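Local coordinates for hypothetical protein AGR_L_1239 (Agrobacterium tumefaciens str. C58, PDB 1VQS) that is of unknown function but belongs to the NIPSNAP family and adopts a ferredoxin-like fold of the dimeric alpha-beta barrel kind, at residues B[14-19]-B[73-78]; B[28-33]-B[50-55]; B[35-40]-B[92-97]; B[43-48]-B[83-88]. All coordinates share one frame; numbering follows the deposited sequence.

In the fold
Interactions 1 and 2 are buried and set helices against the antiparallel sheet, whereas interactions 3 and 4 lie at the surface. Helix 27-46 serves three of them, meeting strand 48-55 in interaction 2, the segment before strand 99-109 in interaction 3 and the break between helices 72-84 and 86-89 in interaction 4. Interaction 1 anchors helix 72-84 to strand 14-22 through a buried ionic network; interaction 2 relies on aromatic and aliphatic packing with a single hydroxyl pair. Interaction 3 is a water-bridged ion pair and interaction 4 a histidine-carboxylate hydrogen bond. Interactions 1 and 4 join where Arg78 NH1 probably bonds to His45 O.

Interaction 1 (B[14-19]-B[73-78]); sequences FYEIRT and DDRAER
Glu16 and Arg75 form a two-pronged salt bridge between the strand and the helix. Arg75 presents its side edge: NE gives a hydrogen bond to Glu16 OE1 at 2.9 Å, with an N-H...O angle of 161°, and NH2 gives one to Glu16 OE2 at 3.0 Å. The carboxylate is not coplanar with the guanidinium, their planes being 66° apart, and both of its oxygens are approached from above their plane. This pins helix 72-84 to strand 14-22 on the helical face of the sheet, the layering of a ferredoxin-like fold. Within the strand, Arg18 NH1 forms a second salt bridge to Glu16 OE2 at 2.8 Å, from the face opposite to Arg75 NH2. Asn104 also bonds to OE2, so several donors hold this buried carboxylate. Arg18 NH1 and Arg75 NH2 come within 4.2 Å of each other because both bind Glu16 OE2. Arg75 NH1 has a further salt-bridge partner, Glu56 of the second subunit.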
loop_
_atom_site.group_PDB
_atom_site.type_symbol
_atom_site.label_atom_id
_atom_site.label_comp_id
_atom_site.label_asym_id
_atom_site.label_seq_id
_atom_site.Cartn_x
_atom_site.Cartn_y
_atom_site.Cartn_z
ATOM N N PHE B 14 -0.747 18.288 -21.360
ATOM C CA PHE B 14 -0.564 17.619 -20.060
ATOM C C PHE B 14 -1.806 16.804 -19.795
ATOM O O PHE B 14 -2.886 17.263 -20.059
ATOM C CB PHE B 14 -0.404 18.642 -18.928
ATOM C CG PHE B 14 0.889 19.395 -18.958
ATOM C CD1 PHE B 14 1.013 20.558 -19.687
ATOM C CD2 PHE B 14 1.990 18.925 -18.250
ATOM C CE1 PHE B 14 2.247 21.259 -19.722
ATOM C CE2 PHE B 14 3.205 19.615 -18.282
ATOM C CZ PHE B 14 3.324 20.771 -19.013
ATOM N N TYR B 15 -1.635 15.594 -19.276
ATOM C CA TYR B 15 -2.751 14.695 -19.013
ATOM C C TYR B 15 -2.913 14.522 -17.521
ATOM O O TYR B 15 -1.984 14.063 -16.845
ATOM C CB TYR B 15 -2.526 13.354 -19.734
ATOM C CG TYR B 15 -2.716 13.541 -21.210
ATOM C CD1 TYR B 15 -1.693 14.024 -22.011
ATOM C CD2 TYR B 15 -3.960 13.318 -21.801
ATOM C CE1 TYR B 15 -1.906 14.265 -23.351
ATOM C CE2 TYR B 15 -4.174 13.510 -23.155
ATOM C CZ TYR B 15 -3.138 14.010 -23.926
ATOM O OH TYR B 15 -3.367 14.238 -25.277
ATOM N N GLU B 16 -4.088 14.861 -17.011
ATOM C CA GLU B 16 -4.409 14.612 -15.621
ATOM C C GLU B 16 -5.234 13.362 -15.536
ATOM O O GLU B 16 -6.262 13.245 -16.192
ATOM C CB GLU B 16 -5.221 15.737 -15.022
ATOM C CG GLU B 16 -5.504 15.504 -13.536
ATOM C CD GLU B 16 -6.347 16.594 -12.893
ATOM O OE1 GLU B 16 -6.727 17.562 -13.601
ATOM O OE2 GLU B 16 -6.633 16.506 -11.657
ATOM N N ILE B 17 -4.779 12.404 -14.733
ATOM C CA ILE B 17 -5.522 11.171 -14.516
ATOM C C ILE B 17 -6.015 11.196 -13.078
ATOM O O ILE B 17 -5.219 11.300 -12.146
ATOM C CB ILE B 17 -4.631 9.945 -14.752
ATOM C CG1 ILE B 17 -4.076 9.963 -16.187
ATOM C CG2 ILE B 17 -5.415 8.634 -14.444
ATOM C CD1 ILE B 17 -3.222 8.733 -16.523
ATOM N N ARG B 18 -7.343 11.163 -12.929
ATOM C CA ARG B 18 -8.026 11.202 -11.628
ATOM C C ARG B 18 -8.612 9.821 -11.362
ATOM O O ARG B 18 -9.347 9.303 -12.197
ATOM C CB ARG B 18 -9.125 12.264 -11.647
ATOM C CG ARG B 18 -8.598 13.647 -11.890
ATOM C CD ARG B 18 -9.645 14.718 -11.832
ATOM N NE ARG B 18 -10.230 14.884 -10.505
ATOM C CZ ARG B 18 -9.776 15.695 -9.551
ATOM N NH1 ARG B 18 -8.667 16.387 -9.696
ATOM N NH2 ARG B 18 -10.429 15.788 -8.404
ATOM N N THR B 19 -8.305 9.244 -10.204
ATOM C CA THR B 19 -8.698 7.893 -9.886
ATOM C C THR B 19 -9.445 7.950 -8.560
ATOM O O THR B 19 -8.915 8.435 -7.554
ATOM C CB THR B 19 -7.464 6.957 -9.769
ATOM O OG1 THR B 19 -6.734 6.972 -11.010
ATOM C CG2 THR B 19 -7.922 5.545 -9.466
ATOM N N ASP B 73 -0.814 26.065 -15.475
ATOM C CA ASP B 73 -1.431 27.305 -14.987
ATOM C C ASP B 73 -2.850 27.449 -15.542
ATOM O O ASP B 73 -3.759 27.925 -14.842
ATOM C CB ASP B 73 -0.590 28.544 -15.283
ATOM C CG ASP B 73 0.715 28.586 -14.456
ATOM O OD1 ASP B 73 0.985 27.624 -13.737
ATOM O OD2 ASP B 73 1.454 29.576 -14.567
ATOM N N ASP B 74 -3.054 27.030 -16.789
ATOM C CA ASP B 74 -4.393 27.042 -17.356
ATOM C C ASP B 74 -5.281 26.033 -16.639
ATOM O O ASP B 74 -6.444 26.322 -16.319
ATOM C CB ASP B 74 -4.380 26.784 -18.864
ATOM C CG ASP B 74 -5.750 27.035 -19.502
ATOM O OD1 ASP B 74 -6.321 28.124 -19.322
ATOM O OD2 ASP B 74 -6.253 26.122 -20.147
ATOM N N ARG B 75 -4.750 24.848 -16.357
ATOM C CA ARG B 75 -5.509 23.898 -15.540
ATOM C C ARG B 75 -5.965 24.554 -14.241
ATOM O O ARG B 75 -7.090 24.401 -13.804
ATOM C CB ARG B 75 -4.660 22.664 -15.207
ATOM C CG ARG B 75 -5.275 21.743 -14.166
ATOM C CD ARG B 75 -4.320 20.591 -13.821
ATOM N NE ARG B 75 -5.004 19.759 -12.842
ATOM C CZ ARG B 75 -5.122 20.037 -11.549
ATOM N NH1 ARG B 75 -4.476 21.064 -11.020
ATOM N NH2 ARG B 75 -5.853 19.253 -10.778
ATOM N N ALA B 76 -5.036 25.237 -13.587
ATOM C CA ALA B 76 -5.359 25.844 -12.296
ATOM C C ALA B 76 -6.498 26.865 -12.409
ATOM O O ALA B 76 -7.404 26.899 -11.581
ATOM C CB ALA B 76 -4.131 26.489 -11.709
ATOM N N GLU B 77 -6.457 27.676 -13.445
ATOM C CA GLU B 77 -7.463 28.715 -13.630
ATOM C C GLU B 77 -8.827 28.066 -13.902
ATOM O O GLU B 77 -9.860 28.505 -13.382
ATOM C CB GLU B 77 -7.040 29.595 -14.779
ATOM C CG GLU B 77 -5.800 30.420 -14.420
ATOM C CD GLU B 77 -5.078 30.996 -15.613
ATOM O OE1 GLU B 77 -5.682 31.050 -16.706
ATOM O OE2 GLU B 77 -3.898 31.407 -15.442
ATOM N N ARG B 78 -8.808 26.994 -14.698
ATOM C CA ARG B 78 -10.042 26.250 -15.019
ATOM C C ARG B 78 -10.646 25.598 -13.786
ATOM O O ARG B 78 -11.872 25.654 -13.576
ATOM C CB ARG B 78 -9.783 25.218 -16.138
ATOM C CG ARG B 78 -9.555 25.822 -17.503
ATOM C CD ARG B 78 -9.083 24.794 -18.482
ATOM N NE ARG B 78 -8.975 25.308 -19.849
ATOM C CZ ARG B 78 -9.985 25.389 -20.717
ATOM N NH1 ARG B 78 -11.204 25.000 -20.376
ATOM N NH2 ARG B 78 -9.775 25.875 -21.925
#

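Interaction 2 (B[28-33]-B[50-55]); sequences PAYLKV and VGYFFS
Helix 28-33 runs nearly antiparallel to strand 50-55, at 162° between their directions, with 10.8 Å separating the axes at closest approach. Two helix side chains, Tyr30 and Leu31, meet two strand side chains, Tyr52 and Phe54. Tyr30 OH and Tyr52 OH are 2.7 Å apart in a hydrogen bond that either could donate. Each hydroxyl lies at the edge of the other ring, near its plane, and the rings also come together at Tyr30 CE1 and Tyr52 CE1, 4.1 Å apart. Tyr30 has CG anti to the backbone N (chi1 176°), which places the phenol where its hydroxyl can meet that of Tyr52. Leu31 divides its two methyls between the strand's aromatics. CD1 sits over a face of the Phe54 ring, 4.1 Å from the centroid, in a CH-pi contact, while Leu31 CD2 approaches Tyr52 CE1 at 4.4 Å. Tyr52 stacks on His65 of the adjoining strand and meets Phe112 of the fourth subunit edge-to-face. Strand 48-55 carries a classic beta bulge, where Val50 and Gly51 both face Ile66; beyond it, the helix packs on the outermost strand of this chain's sheet, which continues into the fourth subunit: the helix-on-sheet layer of a ferredoxin-like fold.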
loop_
_atom_site.group_PDB
_atom_site.type_symbol
_atom_site.label_atom_id
_atom_site.label_comp_id
_atom_site.label_asym_id
_atom_site.label_seq_id
_atom_site.Cartn_x
_atom_site.Cartn_y
_atom_site.Cartn_z
ATOM N N PRO B 28 -23.060 2.302 -10.459
ATOM C CA PRO B 28 -24.239 2.672 -11.273
ATOM C C PRO B 28 -24.885 3.992 -10.842
ATOM O O PRO B 28 -25.217 4.807 -11.722
ATOM C CB PRO B 28 -25.199 1.490 -11.087
ATOM C CG PRO B 28 -24.305 0.329 -10.711
ATOM C CD PRO B 28 -23.196 0.955 -9.882
ATOM N N ALA B 29 -25.056 4.222 -9.544
ATOM C CA ALA B 29 -25.617 5.508 -9.084
ATOM C C ALA B 29 -24.767 6.711 -9.443
ATOM O O ALA B 29 -25.272 7.770 -9.852
ATOM C CB ALA B 29 -25.885 5.478 -7.589
ATOM N N TYR B 30 -23.460 6.541 -9.296
ATOM C CA TYR B 30 -22.498 7.580 -9.615
ATOM C C TYR B 30 -22.562 7.942 -11.092
ATOM O O TYR B 30 -22.650 9.121 -11.471
ATOM C CB TYR B 30 -21.091 7.113 -9.203
ATOM C CG TYR B 30 -19.982 8.049 -9.563
ATOM C CD1 TYR B 30 -19.398 7.997 -10.827
ATOM C CD2 TYR B 30 -19.447 8.946 -8.643
ATOM C CE1 TYR B 30 -18.363 8.849 -11.173
ATOM C CE2 TYR B 30 -18.408 9.807 -8.997
ATOM C CZ TYR B 30 -17.880 9.758 -10.265
ATOM O OH TYR B 30 -16.846 10.602 -10.625
ATOM N N LEU B 31 -22.490 6.931 -11.946
ATOM C CA LEU B 31 -22.467 7.210 -13.383
ATOM C C LEU B 31 -23.765 7.842 -13.852
ATOM O O LEU B 31 -23.755 8.698 -14.752
ATOM C CB LEU B 31 -22.194 5.944 -14.176
ATOM C CG LEU B 31 -20.774 5.406 -14.007
ATOM C CD1 LEU B 31 -20.697 4.066 -14.726
ATOM C CD2 LEU B 31 -19.732 6.363 -14.552
ATOM N N LYS B 32 -24.875 7.440 -13.238
ATOM C CA LYS B 32 -26.170 8.007 -13.614
ATOM C C LYS B 32 -26.210 9.506 -13.343
ATOM O O LYS B 32 -26.540 10.294 -14.219
ATOM C CB LYS B 32 -27.311 7.299 -12.898
ATOM C CG LYS B 32 -28.682 7.907 -13.219
ATOM C CD LYS B 32 -29.789 7.321 -12.346
ATOM C CE LYS B 32 -30.137 5.882 -12.727
ATOM N NZ LYS B 32 -30.996 5.807 -13.949
ATOM N N VAL B 33 -25.876 9.893 -12.119
ATOM C CA VAL B 33 -26.000 11.295 -11.735
ATOM C C VAL B 33 -24.921 12.158 -12.411
ATOM O O VAL B 33 -25.176 13.298 -12.784
ATOM C CB VAL B 33 -26.038 11.457 -10.195
ATOM C CG1 VAL B 33 -24.662 11.312 -9.594
ATOM C CG2 VAL B 33 -26.651 12.801 -9.806
ATOM N N VAL B 50 -10.817 13.555 -21.968
ATOM C CA VAL B 50 -10.150 12.556 -22.808
ATOM C C VAL B 50 -10.854 11.203 -22.720
ATOM O O VAL B 50 -11.146 10.568 -23.735
ATOM C CB VAL B 50 -8.676 12.433 -22.388
ATOM C CG1 VAL B 50 -8.018 11.279 -23.087
ATOM C CG2 VAL B 50 -7.920 13.723 -22.708
ATOM N N GLY B 51 -11.137 10.779 -21.507
ATOM C CA GLY B 51 -11.793 9.501 -21.320
ATOM C C GLY B 51 -12.372 9.402 -19.925
ATOM O O GLY B 51 -11.944 10.114 -19.020
ATOM N N TYR B 52 -13.375 8.547 -19.762
ATOM C CA TYR B 52 -14.062 8.417 -18.490
ATOM C C TYR B 52 -14.465 6.955 -18.355
ATOM O O TYR B 52 -15.295 6.475 -19.116
ATOM C CB TYR B 52 -15.277 9.339 -18.467
ATOM C CG TYR B 52 -15.672 9.830 -17.068
ATOM C CD1 TYR B 52 -16.156 8.957 -16.103
ATOM C CD2 TYR B 52 -15.613 11.186 -16.747
ATOM C CE1 TYR B 52 -16.524 9.412 -14.821
ATOM C CE2 TYR B 52 -15.979 11.647 -15.471
ATOM C CZ TYR B 52 -16.436 10.751 -14.513
ATOM O OH TYR B 52 -16.828 11.182 -13.235
ATOM N N PHE B 53 -13.895 6.258 -17.369
ATOM C CA PHE B 53 -13.955 4.796 -17.291
ATOM C C PHE B 53 -14.366 4.324 -15.908
ATOM O O PHE B 53 -14.174 5.010 -14.919
ATOM C CB PHE B 53 -12.585 4.176 -17.604
ATOM C CG PHE B 53 -11.941 4.733 -18.850
ATOM C CD1 PHE B 53 -12.363 4.322 -20.087
ATOM C CD2 PHE B 53 -10.933 5.678 -18.792
ATOM C CE1 PHE B 53 -11.789 4.820 -21.249
ATOM C CE2 PHE B 53 -10.359 6.190 -19.985
ATOM C CZ PHE B 53 -10.788 5.742 -21.192
ATOM N N PHE B 54 -14.903 3.116 -15.886
ATOM C CA PHE B 54 -15.220 2.431 -14.640
ATOM C C PHE B 54 -14.673 1.013 -14.670
ATOM O O PHE B 54 -14.425 0.447 -15.723
ATOM C CB PHE B 54 -16.723 2.433 -14.331
ATOM C CG PHE B 54 -17.567 1.741 -15.333
ATOM C CD1 PHE B 54 -17.994 2.395 -16.483
ATOM C CD2 PHE B 54 -17.979 0.439 -15.118
ATOM C CE1 PHE B 54 -18.805 1.752 -17.383
ATOM C CE2 PHE B 54 -18.780 -0.218 -16.025
ATOM C CZ PHE B 54 -19.186 0.436 -17.159
ATOM N N SER B 55 -14.369 0.463 -13.495
ATOM C CA SER B 55 -13.586 -0.765 -13.477
ATOM C C SER B 55 -14.403 -2.038 -13.759
ATOM O O SER B 55 -15.567 -2.140 -13.393
ATOM C CB SER B 55 -12.744 -0.875 -12.191
ATOM O OG SER B 55 -13.469 -0.655 -11.002
#

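Interaction 3 (B[35-40]-B[92-97]); sequences EDEGIE and LPKIRD
Glu37 and Lys94 reach for each other across the surface, their side chains crossing at about a right angle. Glu37 projects from helix 27-46 with its chain extended beyond CG (chi2 -176°), bringing OE1 to the end of the lysine. Lys94 runs straight as far as CE and then bends at chi4 (-94°), turning NZ to the carboxylate. NZ gives a hydrogen bond to Glu37 OE1 at 2.9 Å, as part of a salt bridge, arriving on the syn side of the oxygen and 24° out of the carboxylate plane. The lysine's CE lies alongside as well, 3.2 Å from Glu37 OE1. Water 1 bridges the pair by a second route: it accepts from Lys94 NZ at 2.9 Å and donates to Glu37 OE2 at 2.8 Å. Close by, Lys94 and Ile95 pack on Val33 of the same helix. Both carboxylate oxygens are thus engaged by one ammonium group, directly or through water, and because the two residues are exposed, solvent probably screens much of the ionic attraction joining helix 27-46 to the segment before strand 99-109.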
loop_
_atom_site.group_PDB
_atom_site.type_symbol
_atom_site.label_atom_id
_atom_site.label_comp_id
_atom_site.label_asym_id
_atom_site.label_seq_id
_atom_site.Cartn_x
_atom_site.Cartn_y
_atom_site.Cartn_z
ATOM N N GLU B 35 -23.730 11.563 -15.493
ATOM C CA GLU B 35 -24.283 11.761 -16.825
ATOM C C GLU B 35 -25.374 12.828 -16.841
ATOM O O GLU B 35 -25.355 13.735 -17.678
ATOM C CB GLU B 35 -24.858 10.469 -17.406
ATOM C CG GLU B 35 -25.479 10.701 -18.774
ATOM C CD GLU B 35 -25.732 9.461 -19.556
ATOM O OE1 GLU B 35 -25.515 8.371 -19.045
ATOM O OE2 GLU B 35 -26.148 9.607 -20.733
ATOM N N ASP B 36 -26.347 12.699 -15.945
ATOM C CA ASP B 36 -27.569 13.468 -16.054
ATOM C C ASP B 36 -27.393 14.889 -15.549
ATOM O O ASP B 36 -28.050 15.821 -16.052
ATOM C CB ASP B 36 -28.679 12.784 -15.272
ATOM C CG ASP B 36 -29.181 11.522 -15.931
ATOM O OD1 ASP B 36 -28.812 11.230 -17.095
ATOM O OD2 ASP B 36 -29.976 10.819 -15.270
ATOM N N GLU B 37 -26.511 15.089 -14.575
ATOM C CA GLU B 37 -26.475 16.352 -13.829
ATOM C C GLU B 37 -25.110 17.003 -13.692
ATOM O O GLU B 37 -25.059 18.169 -13.337
ATOM C CB GLU B 37 -27.094 16.144 -12.427
ATOM C CG GLU B 37 -28.507 15.531 -12.466
ATOM C CD GLU B 37 -29.191 15.407 -11.095
ATOM O OE1 GLU B 37 -29.225 16.406 -10.357
ATOM O OE2 GLU B 37 -29.716 14.310 -10.765
ATOM N N GLY B 38 -24.012 16.278 -13.958
ATOM C CA GLY B 38 -22.678 16.811 -13.683
ATOM C C GLY B 38 -21.696 17.011 -14.827
ATOM O O GLY B 38 -20.938 17.978 -14.848
ATOM N N ILE B 39 -21.650 16.084 -15.777
ATOM C CA ILE B 39 -20.526 16.090 -16.716
ATOM C C ILE B 39 -20.531 17.291 -17.658
ATOM O O ILE B 39 -19.479 17.822 -17.982
ATOM C CB ILE B 39 -20.440 14.739 -17.481
ATOM C CG1 ILE B 39 -19.078 14.596 -18.164
ATOM C CG2 ILE B 39 -21.554 14.608 -18.466
ATOM C CD1 ILE B 39 -17.920 14.512 -17.228
ATOM N N GLU B 40 -21.688 17.762 -18.094
ATOM C CA GLU B 40 -21.682 18.953 -18.956
ATOM C C GLU B 40 -21.168 20.211 -18.250
ATOM O O GLU B 40 -20.384 20.997 -18.823
ATOM C CB GLU B 40 -23.054 19.176 -19.611
ATOM C CG GLU B 40 -23.331 18.148 -20.702
ATOM C CD GLU B 40 -22.244 18.128 -21.812
ATOM O OE1 GLU B 40 -21.984 19.195 -22.449
ATOM O OE2 GLU B 40 -21.648 17.051 -22.034
ATOM N N LEU B 92 -21.940 18.671 -6.580
ATOM C CA LEU B 92 -21.008 17.868 -5.786
ATOM C C LEU B 92 -21.622 17.000 -4.660
ATOM O O LEU B 92 -21.149 15.877 -4.461
ATOM C CB LEU B 92 -19.856 18.712 -5.237
ATOM C CG LEU B 92 -18.760 19.138 -6.226
ATOM C CD1 LEU B 92 -17.787 20.078 -5.517
ATOM C CD2 LEU B 92 -18.040 17.927 -6.794
ATOM N N PRO B 93 -22.627 17.500 -3.916
ATOM C CA PRO B 93 -23.190 16.645 -2.858
ATOM C C PRO B 93 -23.701 15.310 -3.369
ATOM O O PRO B 93 -23.814 14.350 -2.586
ATOM C CB PRO B 93 -24.351 17.483 -2.298
ATOM C CG PRO B 93 -23.922 18.903 -2.569
ATOM C CD PRO B 93 -23.236 18.848 -3.908
ATOM N N LYS B 94 -24.019 15.234 -4.656
ATOM C CA LYS B 94 -24.591 14.018 -5.235
ATOM C C LYS B 94 -23.532 12.938 -5.507
ATOM O O LYS B 94 -23.890 11.768 -5.744
ATOM C CB LYS B 94 -25.336 14.337 -6.533
ATOM C CG LYS B 94 -26.383 15.429 -6.388
ATOM C CD LYS B 94 -26.888 15.871 -7.730
ATOM C CE LYS B 94 -27.773 17.082 -7.588
ATOM N NZ LYS B 94 -29.176 16.663 -7.484
ATOM N N ILE B 95 -22.250 13.324 -5.510
ATOM C CA ILE B 95 -21.199 12.337 -5.631
ATOM C C ILE B 95 -20.175 12.330 -4.504
ATOM O O ILE B 95 -19.420 11.385 -4.367
ATOM C CB ILE B 95 -20.435 12.439 -6.976
ATOM C CG1 ILE B 95 -19.731 13.797 -7.157
ATOM C CG2 ILE B 95 -21.381 12.163 -8.109
ATOM C CD1 ILE B 95 -18.753 13.824 -8.304
ATOM N N ARG B 96 -20.110 13.361 -3.676
ATOM C CA ARG B 96 -18.969 13.428 -2.779
ATOM C C ARG B 96 -18.983 12.383 -1.664
ATOM O O ARG B 96 -17.922 12.127 -1.051
ATOM C CB ARG B 96 -18.798 14.820 -2.218
ATOM C CG ARG B 96 -19.849 15.216 -1.319
ATOM C CD ARG B 96 -19.491 16.534 -0.636
ATOM N NE ARG B 96 -20.635 17.046 0.088
ATOM C CZ ARG B 96 -20.906 18.342 0.233
ATOM N NH1 ARG B 96 -20.099 19.237 -0.301
ATOM N NH2 ARG B 96 -21.983 18.722 0.904
ATOM N N ASP B 97 -20.150 11.802 -1.373
ATOM C CA ASP B 97 -20.249 10.680 -0.425
ATOM C C ASP B 97 -20.212 9.333 -1.122
ATOM O O ASP B 97 -20.047 8.297 -0.455
ATOM C CB ASP B 97 -21.489 10.800 0.455
ATOM C CG ASP B 97 -21.545 12.099 1.216
ATOM O OD1 ASP B 97 -20.482 12.693 1.501
ATOM O OD2 ASP B 97 -22.683 12.558 1.502
HETATM O O HOH W 1 -30.411 14.160 -8.106
#

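Interaction 4 (B[43-48]-B[83-88]); sequences KSHLGE and MADPRW
The C-terminal end of helix 27-46 faces the break between helices 72-84 and 86-89, the nearest alpha carbons being His45 CA and Asp85 CA, 9.1 Å apart. On one side the helix finishes at Leu46, and Gly47 leaves it with a positive phi; on the other, Asp85 holds the N-cap position of helix 86-89. The contact itself is a histidine-carboxylate hydrogen bond. His45 NE2 donates to Asp85 OD2 at 2.8 Å, nearly straight at 166°. The acceptor lies at the edge of the imidazole and in its plane, whereas the nitrogen reaches OD2 on the anti side of the carboxylate. Ring and carboxylate are strongly twisted, 76° apart, and Asp85 CB comes within 3.5 Å of His45 NE2. With chi1 at -176°, the carboxylate of Asp85 stands trans to its backbone N, which leaves the second oxygen turned to the start of its helix: Arg87 N donates to Asp85 OD1 at 2.9 Å, a capping bond made from above the carboxylate plane. Arg81 and Leu82 of helix 72-84 pack against His45, and Ile41 touches Asp85. One carboxylate therefore does two jobs, capping helix 86-89 with one oxygen and holding the histidine with the other; its negative charge would probably favour a protonated imidazole.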
loop_
_atom_site.group_PDB
_atom_site.type_symbol
_atom_site.label_atom_id
_atom_site.label_comp_id
_atom_site.label_asym_id
_atom_site.label_seq_id
_atom_site.Cartn_x
_atom_site.Cartn_y
_atom_site.Cartn_z
ATOM N N LYS B 43 -17.278 19.656 -17.846
ATOM C CA LYS B 43 -16.604 19.904 -19.130
ATOM C C LYS B 43 -16.571 21.387 -19.469
ATOM O O LYS B 43 -15.593 21.899 -20.058
ATOM C CB LYS B 43 -17.263 19.141 -20.283
ATOM C CG LYS B 43 -17.059 17.643 -20.213
ATOM C CD LYS B 43 -18.081 16.858 -21.031
ATOM C CE LYS B 43 -17.986 17.053 -22.493
ATOM N NZ LYS B 43 -19.186 16.367 -23.093
ATOM N N SER B 44 -17.643 22.101 -19.124
ATOM C CA SER B 44 -17.717 23.510 -19.479
ATOM C C SER B 44 -16.683 24.370 -18.805
ATOM O O SER B 44 -16.441 25.491 -19.252
ATOM C CB SER B 44 -19.086 24.092 -19.197
ATOM O OG SER B 44 -19.273 24.311 -17.818
ATOM N N HIS B 45 -16.081 23.866 -17.728
ATOM C CA HIS B 45 -14.949 24.564 -17.086
ATOM C C HIS B 45 -13.620 23.939 -17.441
ATOM O O HIS B 45 -12.678 24.639 -17.775
ATOM C CB HIS B 45 -15.121 24.597 -15.564
ATOM C CG HIS B 45 -16.308 25.394 -15.120
ATOM N ND1 HIS B 45 -16.354 26.769 -15.182
ATOM C CD2 HIS B 45 -17.507 24.993 -14.618
ATOM C CE1 HIS B 45 -17.535 27.180 -14.749
ATOM N NE2 HIS B 45 -18.249 26.123 -14.389
ATOM N N LEU B 46 -13.528 22.620 -17.316
ATOM C CA LEU B 46 -12.248 21.953 -17.454
ATOM C C LEU B 46 -11.792 21.806 -18.875
ATOM O O LEU B 46 -10.593 21.728 -19.106
ATOM C CB LEU B 46 -12.272 20.611 -16.760
ATOM C CG LEU B 46 -12.592 20.671 -15.263
ATOM C CD1 LEU B 46 -12.456 19.242 -14.690
ATOM C CD2 LEU B 46 -11.717 21.640 -14.516
ATOM N N GLY B 47 -12.726 21.784 -19.818
ATOM C CA GLY B 47 -12.376 21.681 -21.224
ATOM C C GLY B 47 -12.372 20.273 -21.801
ATOM O O GLY B 47 -13.420 19.617 -21.931
ATOM N N GLU B 48 -11.183 19.809 -22.149
ATOM C CA GLU B 48 -10.991 18.618 -22.971
ATOM C C GLU B 48 -10.986 17.341 -22.129
ATOM O O GLU B 48 -9.962 16.927 -21.604
ATOM C CB GLU B 48 -9.698 18.752 -23.798
ATOM C CG GLU B 48 -9.770 19.925 -24.802
ATOM C CD GLU B 48 -8.719 19.849 -25.908
ATOM O OE1 GLU B 48 -8.468 18.748 -26.446
ATOM O OE2 GLU B 48 -8.177 20.910 -26.272
HETATM N N MSE B 83 -14.666 25.254 -9.300
HETATM C CA MSE B 83 -14.953 25.216 -7.858
HETATM C C MSE B 83 -15.726 26.428 -7.335
HETATM O O MSE B 83 -16.356 26.367 -6.283
HETATM C CB MSE B 83 -13.645 24.985 -7.082
HETATM C CG MSE B 83 -12.951 23.686 -7.461
HETATM SE SE MSE B 83 -14.069 22.077 -7.253
HETATM C CE MSE B 83 -14.808 22.487 -5.581
ATOM N N ALA B 84 -15.701 27.517 -8.067
ATOM C CA ALA B 84 -16.434 28.730 -7.722
ATOM C C ALA B 84 -17.864 28.715 -8.279
ATOM O O ALA B 84 -18.677 29.558 -7.909
ATOM C CB ALA B 84 -15.703 29.954 -8.245
ATOM N N ASP B 85 -18.146 27.814 -9.226
ATOM C CA ASP B 85 -19.476 27.796 -9.877
ATOM C C ASP B 85 -20.531 27.155 -8.967
ATOM O O ASP B 85 -20.430 25.974 -8.675
ATOM C CB ASP B 85 -19.400 27.011 -11.175
ATOM C CG ASP B 85 -20.678 27.021 -11.968
ATOM O OD1 ASP B 85 -21.689 27.575 -11.530
ATOM O OD2 ASP B 85 -20.653 26.472 -13.094
ATOM N N PRO B 86 -21.536 27.941 -8.536
ATOM C CA PRO B 86 -22.560 27.327 -7.688
ATOM C C PRO B 86 -23.320 26.177 -8.361
ATOM O O PRO B 86 -23.890 25.335 -7.677
ATOM C CB PRO B 86 -23.504 28.481 -7.351
ATOM C CG PRO B 86 -23.279 29.502 -8.375
ATOM C CD PRO B 86 -21.823 29.370 -8.778
ATOM N N ARG B 87 -23.327 26.134 -9.694
ATOM C CA ARG B 87 -23.954 25.008 -10.395
ATOM C C ARG B 87 -23.168 23.719 -10.166
ATOM O O ARG B 87 -23.732 22.625 -10.161
ATOM C CB ARG B 87 -24.080 25.316 -11.882
ATOM C CG ARG B 87 -25.003 26.474 -12.155
ATOM C CD ARG B 87 -25.147 26.756 -13.668
ATOM N NE ARG B 87 -25.992 25.753 -14.308
ATOM C CZ ARG B 87 -25.779 25.221 -15.509
ATOM N NH1 ARG B 87 -24.714 25.538 -16.213
ATOM N NH2 ARG B 87 -26.636 24.332 -15.992
ATOM N N TRP B 88 -21.864 23.834 -10.012
ATOM C CA TRP B 88 -21.037 22.677 -9.696
ATOM C C TRP B 88 -21.075 22.358 -8.206
ATOM O O TRP B 88 -21.157 21.198 -7.838
ATOM C CB TRP B 88 -19.590 22.897 -10.125
ATOM C CG TRP B 88 -18.670 21.720 -9.885
ATOM C CD1 TRP B 88 -17.619 21.669 -9.013
ATOM C CD2 TRP B 88 -18.746 20.435 -10.505
ATOM N NE1 TRP B 88 -17.015 20.441 -9.093
ATOM C CE2 TRP B 88 -17.705 19.662 -9.982
ATOM C CE3 TRP B 88 -19.611 19.864 -11.445
ATOM C CZ2 TRP B 88 -17.473 18.346 -10.397
ATOM C CZ3 TRP B 88 -19.382 18.572 -11.854
ATOM C CH2 TRP B 88 -18.328 17.826 -11.318
#